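Local coordinates for rhamnosidase B (Bacillus sp., PDB 2OKX), which removes terminal alpha-L-rhamnose residues from glycosides by hydrolysis, as a family 78 glycoside hydrolase with an alpha-barrel domain, at residues Tyr76-Gly79 / Gly80-Arg83; Thr131-Leu134 / Gly135-Ser139; Ile179-Ala182 / Gly183-Pro186; Cys541-Ala544 / Leu545-Ala548; Met820-Asp823 / Ile824-Asn827. All blocks are in the same frame, centred on the assembly; numbering follows the deposited sequence. Where two conformers were deposited one is given.

Interaction 1: Tyr76-Gly79 / Gly80-Arg83; sequences YDIG and GQLR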
loop_
_atom_site.group_PDB
_atom_site.type_symbol
_atom_site.label_atom_id
_atom_site.label_comp_id
_atom_site.label_asym_id
_atom_site.label_seq_id
_atom_site.Cartn_x
_atom_site.Cartn_y
_atom_site.Cartn_z
ATOM N N TYR A 76 -16.232 -20.650 2.457
ATOM C CA TYR A 76 -15.729 -21.197 3.716
ATOM C C TYR A 76 -16.399 -22.498 4.119
ATOM O O TYR A 76 -17.604 -22.665 3.939
ATOM C CB TYR A 76 -15.955 -20.227 4.876
ATOM C CG TYR A 76 -15.297 -18.880 4.745
ATOM C CD1 TYR A 76 -15.877 -17.869 3.979
ATOM C CD2 TYR A 76 -14.103 -18.605 5.409
ATOM C CE1 TYR A 76 -15.284 -16.613 3.880
ATOM C CE2 TYR A 76 -13.502 -17.355 5.318
ATOM C CZ TYR A 76 -14.095 -16.363 4.552
ATOM O OH TYR A 76 -13.494 -15.131 4.448
ATOM N N ASP A 77 -15.614 -23.414 4.672
ATOM C CA ASP A 77 -16.170 -24.657 5.180
ATOM C C ASP A 77 -16.494 -24.278 6.624
ATOM O O ASP A 77 -15.584 -24.112 7.441
ATOM C CB ASP A 77 -15.133 -25.775 5.171
ATOM C CG ASP A 77 -15.693 -27.086 5.698
ATOM O OD1 ASP A 77 -16.477 -27.051 6.671
ATOM O OD2 ASP A 77 -15.343 -28.148 5.147
ATOM N N ILE A 78 -17.778 -24.120 6.938
ATOM C CA ILE A 78 -18.181 -23.730 8.286
ATOM C C ILE A 78 -18.619 -24.884 9.182
ATOM O O ILE A 78 -19.282 -24.666 10.193
ATOM C CB ILE A 78 -19.327 -22.694 8.251
ATOM C CG1 ILE A 78 -20.512 -23.257 7.458
ATOM C CG2 ILE A 78 -18.833 -21.389 7.640
ATOM C CD1 ILE A 78 -21.739 -22.376 7.488
ATOM N N GLY A 79 -18.237 -26.104 8.821
ATOM C CA GLY A 79 -18.620 -27.257 9.619
ATOM C C GLY A 79 -18.198 -27.127 11.069
ATOM O O GLY A 79 -18.839 -27.681 11.967
ATOM N N GLY A 80 -17.124 -26.379 11.300
ATOM C CA GLY A 80 -16.623 -26.192 12.647
ATOM C C GLY A 80 -17.463 -25.275 13.512
ATOM O O GLY A 80 -17.490 -25.434 14.731
ATOM N N GLN A 81 -18.146 -24.315 12.899
ATOM C CA GLN A 81 -18.976 -23.385 13.658
ATOM C C GLN A 81 -20.456 -23.755 13.615
ATOM O O GLN A 81 -21.258 -23.212 14.371
ATOM C CB GLN A 81 -18.803 -21.953 13.130
ATOM C CG GLN A 81 -17.400 -21.372 13.290
ATOM C CD GLN A 81 -16.440 -21.805 12.190
ATOM O OE1 GLN A 81 -15.249 -21.487 12.231
ATOM N NE2 GLN A 81 -16.953 -22.522 11.198
ATOM N N LEU A 82 -20.807 -24.689 12.738
ATOM C CA LEU A 82 -22.193 -25.119 12.568
ATOM C C LEU A 82 -22.751 -25.916 13.752
ATOM O O LEU A 82 -22.092 -26.813 14.281
ATOM C CB LEU A 82 -22.311 -25.946 11.282
ATOM C CG LEU A 82 -23.687 -26.169 10.645
ATOM C CD1 LEU A 82 -23.498 -26.841 9.293
ATOM C CD2 LEU A 82 -24.567 -27.019 11.544
ATOM N N ARG A 83 -23.976 -25.579 14.152
ATOM C CA ARG A 83 -24.663 -26.249 15.254
ATOM C C ARG A 83 -25.787 -27.105 14.670
ATOM O O ARG A 83 -26.884 -26.610 14.411
ATOM C CB ARG A 83 -25.255 -25.215 16.212
ATOM C CG ARG A 83 -24.242 -24.254 16.811
ATOM C CD ARG A 83 -24.932 -23.228 17.696
ATOM N NE ARG A 83 -23.978 -22.345 18.360
ATOM C CZ ARG A 83 -24.315 -21.392 19.223
ATOM N NH1 ARG A 83 -25.589 -21.191 19.534
ATOM N NH2 ARG A 83 -23.375 -20.644 19.785
HETATM O O HOH W 1 -15.366 -24.467 10.065
#

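Interaction 2: Thr131-Leu134 / Gly135-Ser139; sequences TERL and GGQRS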
loop_
_atom_site.group_PDB
_atom_site.type_symbol
_atom_site.label_atom_id
_atom_site.label_comp_id
_atom_site.label_asym_id
_atom_site.label_seq_id
_atom_site.Cartn_x
_atom_site.Cartn_y
_atom_site.Cartn_z
ATOM N N THR A 131 -31.044 -5.851 8.991
ATOM C CA THR A 131 -29.901 -4.969 8.790
ATOM C C THR A 131 -30.058 -3.615 9.471
ATOM O O THR A 131 -31.161 -3.074 9.571
ATOM C CB THR A 131 -29.635 -4.730 7.289
ATOM O OG1 THR A 131 -28.492 -3.879 7.135
ATOM C CG2 THR A 131 -30.839 -4.073 6.628
ATOM N N GLU A 132 -28.935 -3.082 9.943
ATOM C CA GLU A 132 -28.869 -1.784 10.612
ATOM C C GLU A 132 -27.421 -1.309 10.527
ATOM O O GLU A 132 -26.502 -2.127 10.463
ATOM C CB GLU A 132 -29.259 -1.899 12.093
ATOM C CG GLU A 132 -30.732 -2.178 12.374
ATOM C CD GLU A 132 -31.644 -1.013 12.018
ATOM O OE1 GLU A 132 -31.390 0.113 12.498
ATOM O OE2 GLU A 132 -32.620 -1.228 11.264
ATOM N N ARG A 133 -27.209 0.002 10.517
ATOM C CA ARG A 133 -25.850 0.517 10.465
ATOM C C ARG A 133 -25.169 0.154 11.773
ATOM O O ARG A 133 -25.835 0.005 12.801
ATOM C CB ARG A 133 -25.840 2.040 10.308
ATOM C CG ARG A 133 -26.084 2.540 8.900
ATOM C CD ARG A 133 -25.632 3.984 8.786
ATOM N NE ARG A 133 -24.223 4.120 9.151
ATOM C CZ ARG A 133 -23.601 5.281 9.324
ATOM N NH1 ARG A 133 -24.261 6.421 9.169
ATOM N NH2 ARG A 133 -22.322 5.300 9.660
ATOM N N LEU A 134 -23.848 0.005 11.738
ATOM C CA LEU A 134 -23.106 -0.301 12.952
ATOM C C LEU A 134 -23.250 0.914 13.857
ATOM O O LEU A 134 -22.857 2.023 13.488
ATOM C CB LEU A 134 -21.628 -0.533 12.638
ATOM C CG LEU A 134 -20.727 -0.829 13.840
ATOM C CD1 LEU A 134 -21.091 -2.183 14.433
ATOM C CD2 LEU A 134 -19.267 -0.823 13.398
ATOM N N GLY A 135 -23.818 0.705 15.040
ATOM C CA GLY A 135 -24.011 1.803 15.968
ATOM C C GLY A 135 -22.738 2.518 16.385
ATOM O O GLY A 135 -21.735 1.881 16.708
ATOM N N GLY A 136 -22.778 3.846 16.371
ATOM C CA GLY A 136 -21.624 4.628 16.772
ATOM C C GLY A 136 -20.567 4.876 15.706
ATOM O O GLY A 136 -19.674 5.693 15.912
ATOM N N GLN A 137 -20.653 4.181 14.576
ATOM C CA GLN A 137 -19.675 4.366 13.510
ATOM C C GLN A 137 -19.969 5.658 12.755
ATOM O O GLN A 137 -20.984 5.766 12.070
ATOM C CB GLN A 137 -19.697 3.175 12.555
ATOM C CG GLN A 137 -18.616 3.238 11.482
ATOM C CD GLN A 137 -19.110 3.827 10.174
ATOM O OE1 GLN A 137 -18.381 4.537 9.484
ATOM N NE2 GLN A 137 -20.347 3.513 9.816
ATOM N N ARG A 138 -19.073 6.631 12.890
ATOM C CA ARG A 138 -19.233 7.933 12.248
ATOM C C ARG A 138 -18.819 7.923 10.783
ATOM O O ARG A 138 -17.651 7.702 10.458
ATOM C CB ARG A 138 -18.414 8.986 12.995
ATOM C CG ARG A 138 -18.641 9.011 14.502
ATOM C CD ARG A 138 -20.124 9.008 14.862
ATOM N NE ARG A 138 -20.345 9.282 16.283
ATOM C CZ ARG A 138 -21.482 9.030 16.928
ATOM N NH1 ARG A 138 -22.513 8.492 16.287
ATOM N NH2 ARG A 138 -21.588 9.318 18.217
ATOM N N SER A 139 -19.782 8.179 9.901
ATOM C CA SER A 139 -19.523 8.188 8.470
ATOM C C SER A 139 -18.756 9.413 7.987
ATOM O O SER A 139 -18.496 9.546 6.792
ATOM C CB SER A 139 -20.835 8.064 7.693
ATOM O OG SER A 139 -21.360 6.753 7.808
HETATM O O HOH W 2 -22.445 8.355 10.881
HETATM O O HOH W 3 -23.441 4.341 12.320
#

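Interaction 3: Ile179-Ala182 / Gly183-Pro186; sequences IGPA and GTAP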
loop_
_atom_site.group_PDB
_atom_site.type_symbol
_atom_site.label_atom_id
_atom_site.label_comp_id
_atom_site.label_asym_id
_atom_site.label_seq_id
_atom_site.Cartn_x
_atom_site.Cartn_y
_atom_site.Cartn_z
ATOM N N ILE A 179 -31.430 -6.397 -3.931
ATOM C CA ILE A 179 -30.941 -5.582 -5.035
ATOM C C ILE A 179 -31.088 -6.355 -6.337
ATOM O O ILE A 179 -31.242 -5.768 -7.406
ATOM C CB ILE A 179 -29.451 -5.216 -4.843
ATOM C CG1 ILE A 179 -29.280 -4.385 -3.571
ATOM C CG2 ILE A 179 -28.940 -4.446 -6.053
ATOM C CD1 ILE A 179 -27.833 -4.036 -3.259
ATOM N N GLY A 180 -31.042 -7.678 -6.235
ATOM C CA GLY A 180 -31.168 -8.517 -7.412
ATOM C C GLY A 180 -30.381 -9.803 -7.262
ATOM O O GLY A 180 -29.626 -9.961 -6.302
ATOM N N PRO A 181 -30.535 -10.750 -8.197
ATOM C CA PRO A 181 -29.806 -12.016 -8.111
ATOM C C PRO A 181 -28.342 -11.829 -8.492
ATOM O O PRO A 181 -27.911 -10.720 -8.803
ATOM C CB PRO A 181 -30.547 -12.894 -9.108
ATOM C CG PRO A 181 -30.892 -11.907 -10.191
ATOM C CD PRO A 181 -31.391 -10.715 -9.396
ATOM N N ALA A 182 -27.580 -12.917 -8.456
ATOM C CA ALA A 182 -26.175 -12.863 -8.828
ATOM C C ALA A 182 -26.116 -12.498 -10.306
ATOM O O ALA A 182 -26.820 -13.090 -11.125
ATOM C CB ALA A 182 -25.515 -14.215 -8.594
ATOM N N GLY A 183 -25.285 -11.518 -10.645
ATOM C CA GLY A 183 -25.171 -11.103 -12.029
ATOM C C GLY A 183 -25.734 -9.712 -12.230
ATOM O O GLY A 183 -25.560 -9.112 -13.287
ATOM N N THR A 184 -26.422 -9.203 -11.212
ATOM C CA THR A 184 -27.004 -7.868 -11.265
ATOM C C THR A 184 -25.865 -6.850 -11.221
ATOM O O THR A 184 -24.878 -7.050 -10.510
ATOM C CB THR A 184 -27.944 -7.628 -10.064
ATOM O OG1 THR A 184 -28.979 -8.617 -10.064
ATOM C CG2 THR A 184 -28.576 -6.247 -10.139
ATOM N N ALA A 185 -25.997 -5.768 -11.983
ATOM C CA ALA A 185 -24.968 -4.734 -12.013
ATOM C C ALA A 185 -24.755 -4.191 -10.607
ATOM O O ALA A 185 -25.682 -4.176 -9.797
ATOM C CB ALA A 185 -25.379 -3.603 -12.953
ATOM N N PRO A 186 -23.539 -3.704 -10.306
ATOM C CA PRO A 186 -22.377 -3.625 -11.201
ATOM C C PRO A 186 -21.461 -4.852 -11.230
ATOM O O PRO A 186 -20.486 -4.885 -11.979
ATOM C CB PRO A 186 -21.650 -2.388 -10.689
ATOM C CG PRO A 186 -21.855 -2.497 -9.212
ATOM C CD PRO A 186 -23.325 -2.880 -9.101
#

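Interaction 4: Cys541-Ala544 / Leu545-Ala548; sequences CSDA and LLNA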
loop_
_atom_site.group_PDB
_atom_site.type_symbol
_atom_site.label_atom_id
_atom_site.label_comp_id
_atom_site.label_asym_id
_atom_site.label_seq_id
_atom_site.Cartn_x
_atom_site.Cartn_y
_atom_site.Cartn_z
ATOM N N CYS A 541 24.963 -17.241 6.634
ATOM C CA CYS A 541 26.355 -17.346 6.242
ATOM C C CYS A 541 27.266 -16.798 7.336
ATOM O O CYS A 541 26.792 -16.323 8.372
ATOM C CB CYS A 541 26.596 -16.611 4.918
ATOM S SG CYS A 541 26.496 -14.812 4.996
ATOM N N SER A 542 28.572 -16.868 7.101
ATOM C CA SER A 542 29.558 -16.407 8.074
ATOM C C SER A 542 29.501 -14.903 8.356
ATOM O O SER A 542 30.068 -14.430 9.339
ATOM C CB SER A 542 30.965 -16.780 7.594
ATOM O OG SER A 542 31.255 -16.165 6.352
ATOM N N ASP A 543 28.821 -14.159 7.497
ATOM C CA ASP A 543 28.714 -12.713 7.650
ATOM C C ASP A 543 27.375 -12.358 8.312
ATOM O O ASP A 543 26.327 -12.394 7.673
ATOM C CB ASP A 543 28.815 -12.045 6.275
ATOM C CG ASP A 543 28.882 -10.529 6.358
ATOM O OD1 ASP A 543 28.249 -9.948 7.262
ATOM O OD2 ASP A 543 29.555 -9.913 5.505
ATOM N N ALA A 544 27.422 -12.011 9.592
ATOM C CA ALA A 544 26.214 -11.660 10.339
ATOM C C ALA A 544 25.432 -10.491 9.736
ATOM O O ALA A 544 24.207 -10.443 9.842
ATOM C CB ALA A 544 26.572 -11.358 11.791
ATOM N N LEU A 545 26.124 -9.542 9.112
ATOM C CA LEU A 545 25.434 -8.405 8.504
ATOM C C LEU A 545 24.562 -8.899 7.349
ATOM O O LEU A 545 23.392 -8.516 7.222
ATOM C CB LEU A 545 26.446 -7.365 8.007
ATOM C CG LEU A 545 25.917 -6.192 7.166
ATOM C CD1 LEU A 545 24.738 -5.531 7.865
ATOM C CD2 LEU A 545 27.036 -5.177 6.939
ATOM N N LEU A 546 25.123 -9.762 6.509
ATOM C CA LEU A 546 24.355 -10.298 5.396
ATOM C C LEU A 546 23.158 -11.093 5.919
ATOM O O LEU A 546 22.078 -11.027 5.341
ATOM C CB LEU A 546 25.239 -11.182 4.510
ATOM C CG LEU A 546 26.300 -10.406 3.715
ATOM C CD1 LEU A 546 27.153 -11.385 2.885
ATOM C CD2 LEU A 546 25.614 -9.396 2.800
ATOM N N ASN A 547 23.347 -11.835 7.009
ATOM C CA ASN A 547 22.249 -12.611 7.590
ATOM C C ASN A 547 21.104 -11.689 7.993
ATOM O O ASN A 547 19.931 -12.011 7.792
ATOM C CB ASN A 547 22.703 -13.380 8.829
ATOM C CG ASN A 547 23.674 -14.483 8.498
ATOM O OD1 ASN A 547 23.805 -14.876 7.338
ATOM N ND2 ASN A 547 24.358 -14.996 9.517
ATOM N N ALA A 548 21.454 -10.543 8.566
ATOM C CA ALA A 548 20.447 -9.581 8.994
ATOM C C ALA A 548 19.745 -8.953 7.794
ATOM O O ALA A 548 18.550 -8.682 7.853
ATOM C CB ALA A 548 21.092 -8.499 9.860
#

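Interaction 5: Met820-Asp823 / Ile824-Asn827; sequences MLDD and IRRN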
loop_
_atom_site.group_PDB
_atom_site.type_symbol
_atom_site.label_atom_id
_atom_site.label_comp_id
_atom_site.label_asym_id
_atom_site.label_seq_id
_atom_site.Cartn_x
_atom_site.Cartn_y
_atom_site.Cartn_z
ATOM N N MET A 820 28.777 -7.079 -5.469
ATOM C CA MET A 820 27.366 -7.154 -5.119
ATOM C C MET A 820 27.244 -7.237 -3.599
ATOM O O MET A 820 26.460 -6.508 -2.991
ATOM C CB MET A 820 26.725 -8.388 -5.765
ATOM C CG MET A 820 25.226 -8.527 -5.524
ATOM S SD MET A 820 24.619 -10.207 -5.852
ATOM C CE MET A 820 24.897 -10.336 -7.619
ATOM N N LEU A 821 28.028 -8.119 -2.984
ATOM C CA LEU A 821 27.993 -8.265 -1.533
ATOM C C LEU A 821 28.379 -6.980 -0.816
ATOM O O LEU A 821 27.741 -6.594 0.167
ATOM C CB LEU A 821 28.924 -9.393 -1.070
ATOM C CG LEU A 821 28.485 -10.823 -1.377
ATOM C CD1 LEU A 821 29.378 -11.794 -0.613
ATOM C CD2 LEU A 821 27.032 -11.016 -0.972
ATOM N N ASP A 822 29.426 -6.318 -1.291
ATOM C CA ASP A 822 29.846 -5.080 -0.651
ATOM C C ASP A 822 28.791 -3.993 -0.786
ATOM O O ASP A 822 28.623 -3.173 0.118
ATOM C CB ASP A 822 31.182 -4.594 -1.215
ATOM C CG ASP A 822 32.352 -5.426 -0.727
ATOM O OD1 ASP A 822 32.257 -6.008 0.375
ATOM O OD2 ASP A 822 33.374 -5.486 -1.433
ATOM N N ASP A 823 28.078 -3.982 -1.907
ATOM C CA ASP A 823 27.035 -2.986 -2.110
ATOM C C ASP A 823 25.897 -3.270 -1.129
ATOM O O ASP A 823 25.365 -2.356 -0.495
ATOM C CB ASP A 823 26.501 -3.036 -3.544
ATOM C CG ASP A 823 25.660 -1.817 -3.893
ATOM O OD1 ASP A 823 26.239 -0.799 -4.328
ATOM O OD2 ASP A 823 24.423 -1.870 -3.719
ATOM N N ILE A 824 25.522 -4.540 -1.010
ATOM C CA ILE A 824 24.460 -4.924 -0.093
ATOM C C ILE A 824 24.853 -4.531 1.329
ATOM O O ILE A 824 24.062 -3.928 2.057
ATOM C CB ILE A 824 24.184 -6.449 -0.171
ATOM C CG1 ILE A 824 23.502 -6.778 -1.501
ATOM C CG2 ILE A 824 23.307 -6.897 0.997
ATOM C CD1 ILE A 824 23.344 -8.264 -1.767
ATOM N N ARG A 825 26.080 -4.860 1.720
ATOM C CA ARG A 825 26.565 -4.525 3.054
ATOM C C ARG A 825 26.434 -3.030 3.340
ATOM O O ARG A 825 25.949 -2.636 4.395
ATOM C CB ARG A 825 28.028 -4.940 3.207
ATOM C CG ARG A 825 28.229 -6.442 3.341
ATOM C CD ARG A 825 29.640 -6.857 2.975
ATOM N NE ARG A 825 29.858 -8.275 3.248
ATOM C CZ ARG A 825 30.720 -9.043 2.590
ATOM N NH1 ARG A 825 31.451 -8.539 1.604
ATOM N NH2 ARG A 825 30.855 -10.317 2.931
ATOM N N ARG A 826 26.862 -2.206 2.392
ATOM C CA ARG A 826 26.805 -0.760 2.564
ATOM C C ARG A 826 25.386 -0.209 2.576
ATOM O O ARG A 826 24.980 0.476 3.520
ATOM C CB ARG A 826 27.613 -0.062 1.461
ATOM C CG ARG A 826 27.416 1.453 1.422
ATOM C CD ARG A 826 28.375 2.157 0.457
ATOM N NE ARG A 826 28.436 1.523 -0.858
ATOM C CZ ARG A 826 29.306 0.573 -1.188
ATOM N NH1 ARG A 826 30.191 0.149 -0.297
ATOM N NH2 ARG A 826 29.290 0.046 -2.405
ATOM N N ASN A 827 24.632 -0.523 1.532
ATOM C CA ASN A 827 23.281 -0.007 1.391
ATOM C C ASN A 827 22.213 -0.552 2.314
ATOM O O ASN A 827 21.345 0.195 2.763
ATOM C CB ASN A 827 22.849 -0.124 -0.066
ATOM C CG ASN A 827 23.574 0.867 -0.948
ATOM O OD1 ASN A 827 23.667 2.047 -0.607
ATOM N ND2 ASN A 827 24.094 0.403 -2.078
#

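Interaction 1: Tyr76-Gly79 / Gly80-Arg83
I78 lends its carbonyl oxygen to two backbone N-H groups of Q81 and L82, and this closes a tight turn where strand 70-77 gives out; an Asx turn at D77 opens the same bend. Among the backbone bonds, L82 N donates to I78 O at 3.0 Å, nearly in line with the carbonyl bond (C=O...N 169°). Q81 N reaches that oxygen from above the carbonyl plane, 55° out of it, so the two donors use different parts of one acceptor. Both bonds are bent at the hydrogen.

Aspartate suits position 77 because its short carboxylate can fold back on the chain. With CG anti to the backbone N (chi1 180°), OD1 receives G79 N at 2.9 Å. The glycines at 79 and 80 put no side chain into this exposed bend.

L82 CB sits 3.5 Å from I78 O, in van der Waals contact, while the apolar side chain of L82 packs on A32 and A40. I78 itself is buried against L42 and V54, which ties the turn to strands 41-47 and 49-54.

Water supplies the last kind of link. The Q81 chain bends at chi2, crossing I78 at about a right angle and bringing NE2 within 3.8 Å of I78 CB. One water accepts from Q81 NE2 at 2.8 Å and from G80 N at 2.9 Å, and donates to D77 O at 2.7 Å.

Interaction 2: Thr131-Leu134 / Gly135-Ser139
R133 and L134, where strand 130-133 runs out, face the turn that carries the chain on to S139. R133 comes first: in the conformer given, one of two, its chain is bent at chi3 (57°), which swings the guanidinium over toward Q137 and S139. There NH1 appears to give a hydrogen bond to a water at 3.2 Å, and that water also accepts from S139 N at 2.8 Å and donates to Q137 O. The S139 hydroxyl has its own hydrogen bond to N21 O.

L134 follows, opening a type II beta turn that Q137 closes: Q137 N donates to L134 O at 3.3 Å, from 38° above the carbonyl plane. G136, with phi 84°, takes the turn position where a side chain would press on the preceding carbonyl. The L134 side chain crosses Q137 at about a right angle, its CD2 4.1 Å from Q137 CB, and packs also on W23, L159 and W163. A serine here would probably leave the apolar surfaces of Q137 CB and these neighbours without their hydrocarbon partner and open a gap beside the turn. A second water donates to L134 O at 2.7 Å and to Q137 O at 2.9 Å, so solvent joins two carbonyl oxygens that cannot bond each other.

Interaction 3: Ile179-Ala182 / Gly183-Pro186
T184 donates twice to the carbonyl oxygen of P181, once from its backbone and once from its hydroxyl. The backbone bond, T184 N to P181 O at 3.2 Å, closes a type II beta turn that follows the weakly bonded last part of strand 174-181. The side-chain bond is shorter: T184 OG1 to P181 O is 2.7 Å. Threonine suits this place because chi1 of -58° sets OG1 beside its own backbone N, so that both donors approach P181 O from the same face of its plane, tilted 32° and 24° from it.

Van der Waals contact completes the turn. OG1 rests 3.3 Å from P181 CD, and the methyl CG2 reaches back to I179 O at 3.8 Å. Glycine fits two positions here: at G180 a CB would collide with the threonine hydroxyl, and at G183 the positive phi would drive one into A182 O. P181 opens the turn, with A182 and G183 at its corners.

Around the turn, I179 packs on W10 and W12 of strand 9-12, and both I179 and G180 share backbone hydrogen bonds with W10, while A182 touches W6. P181 O is thus gripped by two donors, and the short OG1 bond pairs the hydroxyl within the turn and probably fixes its rotation.

Interaction 4: Cys541-Ala544 / Leu545-Ala548
N547 reaches back from the first turn of helix 544-559 to C541, the last residue of strand 538-541. Its CB lies 3.5 Å from A544 O. At CG the amide begins, 3.5 Å from D543 O, and chi1 of -68° sets CG beside the backbone N, which turns the amide toward the strand end. There OD1 accepts from C541 N at 2.7 Å, in the carbonyl plane and on a lone pair. The other branch, ND2, donates to C541 O at 3.0 Å. Asparagine suits the place because one flat amide meets both the N-H and the C=O of the same backbone residue.

Between the two lies a helix N-cap, D543. Its OD1 takes L546 N at 3.2 Å, from well above the carboxylate plane (67°), and makes a weak, bent bond with L545 N, so N-H groups of the first turn that lack a helical carbonyl find an acceptor. The other oxygen, OD2, is held in a salt bridge by R825 of helix 817-833. D543 O receives N547 N at 3.1 Å, the first bond of the regular helical pattern.

The thiol of C541 faces the same turn: SG packs against L546 CB at 3.9 Å and accepts a hydrogen bond from D543 N.

Interaction 5: Met820-Asp823 / Ile824-Asn827
D823 OD2 is held by two groups: N827 ND2, at 2.8 Å, and the hydroxyl of Y808 on helix 801-813. The amide hydrogen of N827 comes from above the carboxylate plane, 53° out of it, while the oxygen lies in the amide plane. D823 OD1 has a hydrogen bond to a glycerol probably left from crystallisation. Asparagine suits position 827 because its amide NH2 is a donor that can reach the D823 carboxylate one turn back. Separately, N827 N makes the ordinary helical bond to D823 O.

R825 is the other centre. Its chain, extended from CG to NE, carries the guanidinium back along the helix, where NH1 meets D822 OD1 at 2.9 Å near the guanidinium plane in a salt bridge, and L821 CB covers one face, 3.8 Å from NH1. Its other nitrogens serve D543 (NE) and D897 (NH2). A leucine in its place would probably leave the carboxylates of D822, D543 and D897 without their shared cation.

On the inner side M820 CG touches I824 CD1 at 4.2 Å. These two pack on Y808 of helix 801-813, M820 and L821 on helix 868-876, and I824 and L821 on L546 of helix 544-559, so that helix 817-833 lies among three others.

How the interactions relate
Interactions 1, 2 and 3 belong to the N-terminal beta-rich part, where each closes a turn at the end of a strand. Interactions 2 and 3 follow neighbouring strands of one sheet, 130-133 and 174-181, yet their nearest atoms are about 10 Å apart; the nearest atoms of interactions 1 and 3 are about 16 Å apart. Interactions 4 and 5 lie in the helical glycosidase domain, with centres about 12 Å apart, and they touch directly: L546 CD2 packs on I824 CG2 at 3.9 Å, beside the salt bridge that joins the two contacts (D543 OD2 to R825 NE, 2.8 Å). About 44 Å separates the nearest atoms of interactions 3 and 4, on opposite sides of the chain's centre.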